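S12 family peptidase (Streptomyces sp. 82F2, PDB 3WWX) probably hydrolyses amide bonds in a D-stereospecific manner, as a serine hydrolase of the beta-lactamase clan. Local coordinates at residues G286-K291 against W299-G304; T55-A60 against T249-L254; H320-N325 against K336-E341. All coordinates share one frame; numbering follows the deposited sequence.

In the fold
Along the chain the contacts come in series: contact 2, then contact 1, then contact 3. Contact 1 lies within the large antiparallel sheet and contact 3 packs helix 334-343 on it, their centres about 12 Å apart and without touching. Contact 2 joins helix 55-68, through its buried first turns, to helix 244-255. Its centre is about 10 Å from that of contact 1, which it touches where Gly286 O meets Thr57 OG1 at 2.7 Å, a probable hydrogen bond. It also touches contact 3, about 16 Å away between centres, through Arg252 NH1 and Ser321 OG. Helix 55-68 follows Ser53, consistent with an active site between this helix and strand 297-305.

Contact 1: residues G286-K291 against W299-G304; sequences GLMKDK and WGHGGG. With DIA (octane 1,8-diamine), chain B.
Met288 and Gly300 form an antiparallel hydrogen-bonded pair, and Lys289 and Trp299 the non-hydrogen-bonded pair beside it, in a strongly twisted hairpin whose short strand segments differ in direction by 109°. The rungs are Met288 N to Gly300 O, 2.8 Å, and Gly300 N to Met288 O, 2.9 Å. Lys289 and Trp299 project from the same face of the sheet. Lys289 CB sits 3.4 Å from the centroid of the six-membered ring of Trp299, almost exactly on its normal, a CH-pi contact. With chi1 at 79°, Lys289 CG lies between the backbone N and the carbonyl carbon, and the extended chain carries CD to within 3.7 Å of Trp299 CH2. Leu287 meets the same indole at about a right angle, its CD2 3.7 Å from Trp299 CE3. Met288 leaves by the other face; its bend at chi3 (-60°) brings CE loosely over one face of the His301 ring, nearest to Gly302 N at 3.7 Å. His301 ND1 donates in the ring plane to Gly302 O at 2.8 Å, and NE2 bonds to Tyr283 OH. His301-Gly302-Gly303 fits the HxG motif that replaces KTG in some members of this clan. Gly304 borders the octane 1,8-diamine and its N bonds to Ser53 OG, consistent with a strand lining the active site. Strand 308-315 pairs with the far edge of strand 297-305, while from helix 244-255 Tyr251 packs on Leu287 and His301, and Leu255 on Trp299.

Contact 2: residues T55-A60 against T249-L254; sequences TKTFTA and TFYRAL
Phe58 and Phe250 make the main aromatic contact between helix 55-68 and helix 244-255. Their rings stack face to face with centroids 3.9 Å apart and planes only 13° from parallel, so each ring covers the centre of the other. The two side chains overlap antiparallel, and the closest atoms are Phe58 CZ and Phe250 CD2 at 3.5 Å. This stack spans a wide gap, as the axes of the short segments come no nearer than 11.7 Å and cross at 41°.

The apolar contacts centre on the methyl group of Thr57. Held anti to the backbone N, Thr57 CG2 lies 3.6 Å from Phe250 CE2, at the rim and near the ring plane, and 3.5 Å from Leu254 CD2. Met268 of helix 262-268 packs on both Thr57 and Leu254, while Ile186 of helix 178-187 touches both phenylalanines.

One polar bond crosses the interface. Tyr251 extends head-on to Thr57, and Tyr251 OH donates to Thr57 OG1 over 2.7 Å, with the threonine oxygen at the edge of the tyrosine ring, near its plane. A face of the same tyrosine ring is covered by Phe250 of its own helix.

Thr57 therefore divides its chemistry, methyl to the hydrophobic side and hydroxyl to the polar one. Because OG1 accepts from Tyr251, its own proton is probably given to Gly286 O. The result is a short hydrogen-bond chain, Tyr251 OH to Thr57 OG1 to Gly286 O, that satisfies two buried hydroxyls. Thr57 directly follows Lys56, and Ser53 to Lys56 fits the SxxK motif of this family.

Contact 3: residues H320-N325 against K336-E341; sequences HSLAGN and KVIEAE
His320 opens the strand by reaching across to Glu341 on the helix. Its CG stands anti to the backbone N (chi1 -179°), which directs the imidazole at the helix, where His320 NE2 donates to Glu341 OE1 over 2.7 Å. The bond is nearly straight, 163° at the hydrogen. The oxygen lies close to the plane of the imidazole, which meets the anti lone pair of OE1, and the carboxylate is turned 76° from the ring. The backbone O of the same Glu341 also sits at the ring edge, 3.6 Å from His320 CE1. Glu341 OE2 is occupied as well, by Thr10 OG1 and His7 ND1, so both carboxylate oxygens are tied down, which would probably favour the charged form of Glu341.

Ser321 points away from the helix, and its OG bonds to Gln248 and Arg252. Leu322 turns back and provides the apolar centre of the contact: Leu322 CD2 lies 3.8 Å from Ile338 CA and equally far from Glu341 CB, with Ile338 CG1 at 4.0 Å. Leu322 and the aliphatic part of Glu341 lie alongside, running in opposite senses, so that the glutamate covers the leucine with its methylene groups while its carboxylate serves the histidine. More loosely, Leu322 CD2 comes within 4.3 Å of Val337 CG1. Beyond Leu322 the strand continues between strands 24-31 and 308-315.

Strand and helix run nearly antiparallel, and Ala9 and Ala13 of helix 8-19 pack on the same helix. Terminal helices lying together against one face of the antiparallel sheet are characteristic of the alpha/beta domain of the serine beta-lactamase and penicillin-binding protein fold.

Contact 1: residues G286-K291 against W299-G304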
# COMPACT_ATOMS: atom_id res chain seq x y z
N GLY A 286 7.60 4.71 -2.04
CA GLY A 286 6.61 3.76 -1.52
C GLY A 286 6.36 3.91 -0.01
O GLY A 286 6.07 2.92 0.68
N LEU A 287 6.51 5.13 0.49
CA LEU A 287 6.44 5.41 1.93
C LEU A 287 6.04 6.85 2.11
O LEU A 287 6.52 7.70 1.38
CB LEU A 287 7.81 5.15 2.55
CG LEU A 287 7.88 5.25 4.07
CD1 LEU A 287 7.16 4.09 4.77
CD2 LEU A 287 9.33 5.29 4.51
N MET A 288 5.16 7.13 3.07
CA MET A 288 4.65 8.48 3.29
C MET A 288 5.04 8.97 4.67
O MET A 288 5.17 8.16 5.57
CB MET A 288 3.13 8.47 3.23
CG MET A 288 2.60 8.53 1.86
SD MET A 288 0.82 8.84 1.86
CE MET A 288 0.24 7.42 2.79
N LYS A 289 5.21 10.28 4.82
CA LYS A 289 5.39 10.90 6.13
C LYS A 289 4.26 11.89 6.38
O LYS A 289 3.68 12.45 5.45
CB LYS A 289 6.74 11.61 6.24
CG LYS A 289 6.80 12.96 5.58
CD LYS A 289 8.11 13.69 5.87
CE LYS A 289 8.10 15.03 5.17
NZ LYS A 289 9.36 15.80 5.37
N ASP A 290 3.93 12.10 7.65
CA ASP A 290 2.92 13.08 8.03
C ASP A 290 3.32 13.57 9.39
O ASP A 290 3.86 12.82 10.19
CB ASP A 290 1.54 12.42 8.06
CG ASP A 290 0.40 13.43 8.18
OD1 ASP A 290 0.63 14.65 8.10
OD2 ASP A 290 -0.75 12.95 8.33
N LYS A 291 3.09 14.84 9.67
CA LYS A 291 3.25 15.34 11.02
C LYS A 291 1.88 15.56 11.63
O LYS A 291 1.06 16.32 11.10
CB LYS A 291 4.02 16.65 11.04
CG LYS A 291 4.27 17.09 12.47
CD LYS A 291 5.65 17.68 12.67
CE LYS A 291 5.83 18.93 11.88
NZ LYS A 291 4.67 19.84 12.05
N TRP A 299 5.59 7.67 9.78
CA TRP A 299 5.99 7.13 8.49
C TRP A 299 5.21 5.85 8.25
O TRP A 299 5.07 5.01 9.14
CB TRP A 299 7.50 6.82 8.47
CG TRP A 299 8.32 8.07 8.55
CD1 TRP A 299 8.65 8.77 9.68
CD2 TRP A 299 8.89 8.77 7.45
NE1 TRP A 299 9.38 9.88 9.34
CE2 TRP A 299 9.55 9.90 7.98
CE3 TRP A 299 8.91 8.57 6.07
CZ2 TRP A 299 10.23 10.82 7.18
CZ3 TRP A 299 9.57 9.48 5.27
CH2 TRP A 299 10.22 10.60 5.82
N GLY A 300 4.71 5.67 7.04
CA GLY A 300 3.92 4.47 6.78
C GLY A 300 3.20 4.57 5.46
O GLY A 300 3.70 5.18 4.52
N HIS A 301 2.02 3.98 5.38
CA HIS A 301 1.26 4.00 4.13
C HIS A 301 -0.16 3.58 4.46
O HIS A 301 -0.38 2.79 5.37
CB HIS A 301 1.89 3.02 3.13
CG HIS A 301 1.74 3.42 1.68
ND1 HIS A 301 0.58 3.25 0.96
CD2 HIS A 301 2.65 3.95 0.82
CE1 HIS A 301 0.78 3.68 -0.28
NE2 HIS A 301 2.01 4.11 -0.39
N GLY A 302 -1.11 4.11 3.70
CA GLY A 302 -2.48 3.63 3.81
C GLY A 302 -2.72 2.56 2.77
O GLY A 302 -1.96 2.44 1.80
N GLY A 303 -3.76 1.77 2.97
CA GLY A 303 -4.16 0.78 2.00
C GLY A 303 -5.64 0.85 1.71
O GLY A 303 -6.46 1.02 2.61
N GLY A 304 -5.97 0.75 0.43
CA GLY A 304 -7.35 0.63 0.01
C GLY A 304 -7.47 -0.42 -1.10
O GLY A 304 -6.73 -0.43 -2.08
N1 DIA B . -15.72 0.44 -5.35
C1 DIA B . -15.07 -0.83 -5.34
C2 DIA B . -14.04 -1.08 -4.26
C3 DIA B . -13.26 0.13 -3.84
C4 DIA B . -11.77 0.11 -4.09
C5 DIA B . -10.97 0.29 -2.82
C6 DIA B . -11.40 1.47 -1.98
C7 DIA B . -10.69 1.49 -0.67
C8 DIA B . -10.99 2.80 0.01
N8 DIA B . -10.76 2.64 1.41

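Contact 2: residues T55-A60 against T249-L254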
# COMPACT_ATOMS: atom_id res chain seq x y z
N THR A 55 1.18 -2.68 0.15
CA THR A 55 2.06 -3.53 -0.65
C THR A 55 3.18 -2.73 -1.28
O THR A 55 4.31 -3.21 -1.43
CB THR A 55 1.26 -4.22 -1.76
OG1 THR A 55 0.20 -5.01 -1.20
CG2 THR A 55 2.14 -5.11 -2.63
N LYS A 56 2.88 -1.49 -1.66
CA LYS A 56 3.88 -0.64 -2.30
C LYS A 56 5.15 -0.50 -1.48
O LYS A 56 6.23 -0.39 -2.04
CB LYS A 56 3.31 0.74 -2.58
CG LYS A 56 2.26 0.75 -3.67
CD LYS A 56 1.88 2.18 -4.06
CE LYS A 56 0.89 2.21 -5.21
NZ LYS A 56 -0.43 1.67 -4.86
N THR A 57 5.05 -0.46 -0.15
CA THR A 57 6.25 -0.31 0.65
C THR A 57 7.14 -1.54 0.51
O THR A 57 8.38 -1.43 0.48
CB THR A 57 5.91 -0.08 2.12
OG1 THR A 57 4.94 0.95 2.23
CG2 THR A 57 7.16 0.31 2.88
N PHE A 58 6.53 -2.72 0.42
CA PHE A 58 7.29 -3.95 0.20
C PHE A 58 7.99 -3.91 -1.16
O PHE A 58 9.17 -4.22 -1.28
CB PHE A 58 6.38 -5.18 0.29
CG PHE A 58 5.86 -5.44 1.68
CD1 PHE A 58 4.72 -4.80 2.14
CD2 PHE A 58 6.49 -6.33 2.53
CE1 PHE A 58 4.21 -5.04 3.42
CE2 PHE A 58 5.99 -6.56 3.82
CZ PHE A 58 4.85 -5.93 4.25
N THR A 59 7.26 -3.54 -2.20
CA THR A 59 7.83 -3.43 -3.53
C THR A 59 9.02 -2.47 -3.58
O THR A 59 10.08 -2.80 -4.14
CB THR A 59 6.72 -2.99 -4.50
OG1 THR A 59 5.69 -3.98 -4.45
CG2 THR A 59 7.23 -2.83 -5.92
N ALA A 60 8.86 -1.29 -2.97
CA ALA A 60 9.95 -0.30 -2.93
C ALA A 60 11.15 -0.82 -2.15
O ALA A 60 12.29 -0.59 -2.55
CB ALA A 60 9.48 1.01 -2.34
N THR A 249 5.64 -5.27 12.63
CA THR A 249 6.98 -5.85 12.57
C THR A 249 7.76 -5.32 11.36
O THR A 249 8.93 -4.94 11.43
CB THR A 249 6.89 -7.37 12.51
OG1 THR A 249 6.18 -7.82 13.67
CG2 THR A 249 8.28 -8.01 12.44
N PHE A 250 7.07 -5.28 10.23
CA PHE A 250 7.68 -4.81 8.99
C PHE A 250 8.05 -3.33 9.06
O PHE A 250 9.22 -2.96 8.82
CB PHE A 250 6.75 -5.07 7.80
CG PHE A 250 7.21 -4.37 6.53
CD1 PHE A 250 8.39 -4.74 5.90
CD2 PHE A 250 6.46 -3.33 5.97
CE1 PHE A 250 8.81 -4.10 4.75
CE2 PHE A 250 6.88 -2.69 4.82
CZ PHE A 250 8.07 -3.08 4.22
N TYR A 251 7.10 -2.45 9.39
CA TYR A 251 7.41 -1.03 9.37
C TYR A 251 8.43 -0.64 10.45
O TYR A 251 9.28 0.22 10.21
CB TYR A 251 6.13 -0.17 9.45
CG TYR A 251 5.42 -0.05 8.11
CD1 TYR A 251 5.81 0.90 7.18
CD2 TYR A 251 4.37 -0.87 7.79
CE1 TYR A 251 5.18 1.02 5.95
CE2 TYR A 251 3.74 -0.78 6.54
CZ TYR A 251 4.15 0.18 5.65
OH TYR A 251 3.50 0.23 4.44
N ARG A 252 8.38 -1.29 11.60
CA ARG A 252 9.40 -1.04 12.63
C ARG A 252 10.77 -1.44 12.10
O ARG A 252 11.71 -0.64 12.17
CB ARG A 252 9.09 -1.83 13.91
CG ARG A 252 7.82 -1.39 14.65
CD ARG A 252 7.49 -2.32 15.82
NE ARG A 252 8.37 -2.06 16.95
CZ ARG A 252 8.14 -1.16 17.90
NH1 ARG A 252 7.00 -0.48 17.92
NH2 ARG A 252 9.04 -0.98 18.85
N ALA A 253 10.90 -2.64 11.56
CA ALA A 253 12.19 -3.08 11.01
C ALA A 253 12.67 -2.16 9.91
O ALA A 253 13.85 -1.85 9.81
CB ALA A 253 12.11 -4.50 10.51
N LEU A 254 11.75 -1.74 9.05
CA LEU A 254 12.10 -0.86 7.97
C LEU A 254 12.67 0.47 8.44
O LEU A 254 13.76 0.87 8.04
CB LEU A 254 10.87 -0.59 7.10
CG LEU A 254 11.12 0.29 5.87
CD1 LEU A 254 12.02 -0.39 4.87
CD2 LEU A 254 9.77 0.59 5.20

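Contact 3: residues H320-N325 against K336-E341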
# COMPACT_ATOMS: atom_id res chain seq x y z
N HIS A 320 7.56 3.32 17.93
CA HIS A 320 6.14 3.37 18.23
C HIS A 320 5.40 3.05 16.93
O HIS A 320 5.52 3.79 15.96
CB HIS A 320 5.73 4.75 18.75
CG HIS A 320 4.29 4.87 19.11
ND1 HIS A 320 3.72 6.06 19.52
CD2 HIS A 320 3.29 3.95 19.13
CE1 HIS A 320 2.44 5.88 19.76
NE2 HIS A 320 2.15 4.61 19.54
N SER A 321 4.67 1.94 16.93
CA SER A 321 3.97 1.47 15.73
C SER A 321 2.47 1.28 15.95
O SER A 321 1.99 1.10 17.08
CB SER A 321 4.58 0.16 15.27
OG SER A 321 4.56 -0.81 16.29
N LEU A 322 1.75 1.25 14.82
CA LEU A 322 0.31 1.06 14.78
C LEU A 322 -0.03 0.43 13.44
O LEU A 322 0.52 0.81 12.42
CB LEU A 322 -0.38 2.41 14.89
CG LEU A 322 -1.90 2.48 14.61
CD1 LEU A 322 -2.71 1.78 15.68
CD2 LEU A 322 -2.35 3.95 14.44
N ALA A 323 -0.98 -0.51 13.44
CA ALA A 323 -1.54 -1.00 12.17
C ALA A 323 -2.95 -1.42 12.42
O ALA A 323 -3.31 -1.80 13.53
CB ALA A 323 -0.72 -2.16 11.61
N GLY A 324 -3.79 -1.35 11.40
CA GLY A 324 -5.18 -1.76 11.58
C GLY A 324 -5.97 -1.77 10.30
O GLY A 324 -5.46 -1.45 9.23
N ASN A 325 -7.26 -2.07 10.44
CA ASN A 325 -8.12 -2.31 9.29
C ASN A 325 -9.58 -2.05 9.60
O ASN A 325 -10.07 -2.42 10.68
CB ASN A 325 -7.94 -3.75 8.79
CG ASN A 325 -8.74 -4.04 7.52
OD1 ASN A 325 -9.80 -4.66 7.55
ND2 ASN A 325 -8.24 -3.57 6.39
N LYS A 336 -8.38 9.42 12.31
CA LYS A 336 -8.75 9.51 13.71
C LYS A 336 -8.04 8.44 14.55
O LYS A 336 -7.69 8.68 15.70
CB LYS A 336 -10.26 9.38 13.89
CG LYS A 336 -11.06 10.60 13.48
CD LYS A 336 -12.52 10.46 13.95
CE LYS A 336 -13.37 11.64 13.52
NZ LYS A 336 -13.32 11.84 12.05
N VAL A 337 -7.84 7.24 14.00
CA VAL A 337 -7.17 6.18 14.73
C VAL A 337 -5.69 6.54 14.93
O VAL A 337 -5.13 6.33 16.00
CB VAL A 337 -7.31 4.82 14.00
CG1 VAL A 337 -6.60 3.73 14.77
CG2 VAL A 337 -8.82 4.46 13.84
N ILE A 338 -5.09 7.07 13.88
CA ILE A 338 -3.68 7.48 13.91
C ILE A 338 -3.47 8.61 14.93
O ILE A 338 -2.55 8.55 15.76
CB ILE A 338 -3.20 7.89 12.51
CG1 ILE A 338 -3.20 6.67 11.57
CG2 ILE A 338 -1.80 8.48 12.57
CD1 ILE A 338 -3.09 7.03 10.09
N GLU A 339 -4.34 9.61 14.89
CA GLU A 339 -4.25 10.72 15.83
C GLU A 339 -4.47 10.24 17.26
O GLU A 339 -3.79 10.69 18.19
CB GLU A 339 -5.24 11.82 15.47
CG GLU A 339 -4.77 12.74 14.40
CD GLU A 339 -3.87 13.86 14.90
OE1 GLU A 339 -3.88 14.12 16.13
OE2 GLU A 339 -3.20 14.47 14.07
N ALA A 340 -5.42 9.33 17.47
CA ALA A 340 -5.68 8.82 18.81
C ALA A 340 -4.44 8.12 19.37
O ALA A 340 -4.01 8.35 20.51
CB ALA A 340 -6.85 7.88 18.80
N GLU A 341 -3.84 7.28 18.55
CA GLU A 341 -2.71 6.49 19.00
C GLU A 341 -1.48 7.35 19.25
O GLU A 341 -0.83 7.20 20.30
CB GLU A 341 -2.39 5.39 17.99
CG GLU A 341 -1.17 4.53 18.34
CD GLU A 341 -1.29 3.81 19.67
OE1 GLU A 341 -0.25 3.57 20.32
OE2 GLU A 341 -2.41 3.42 20.07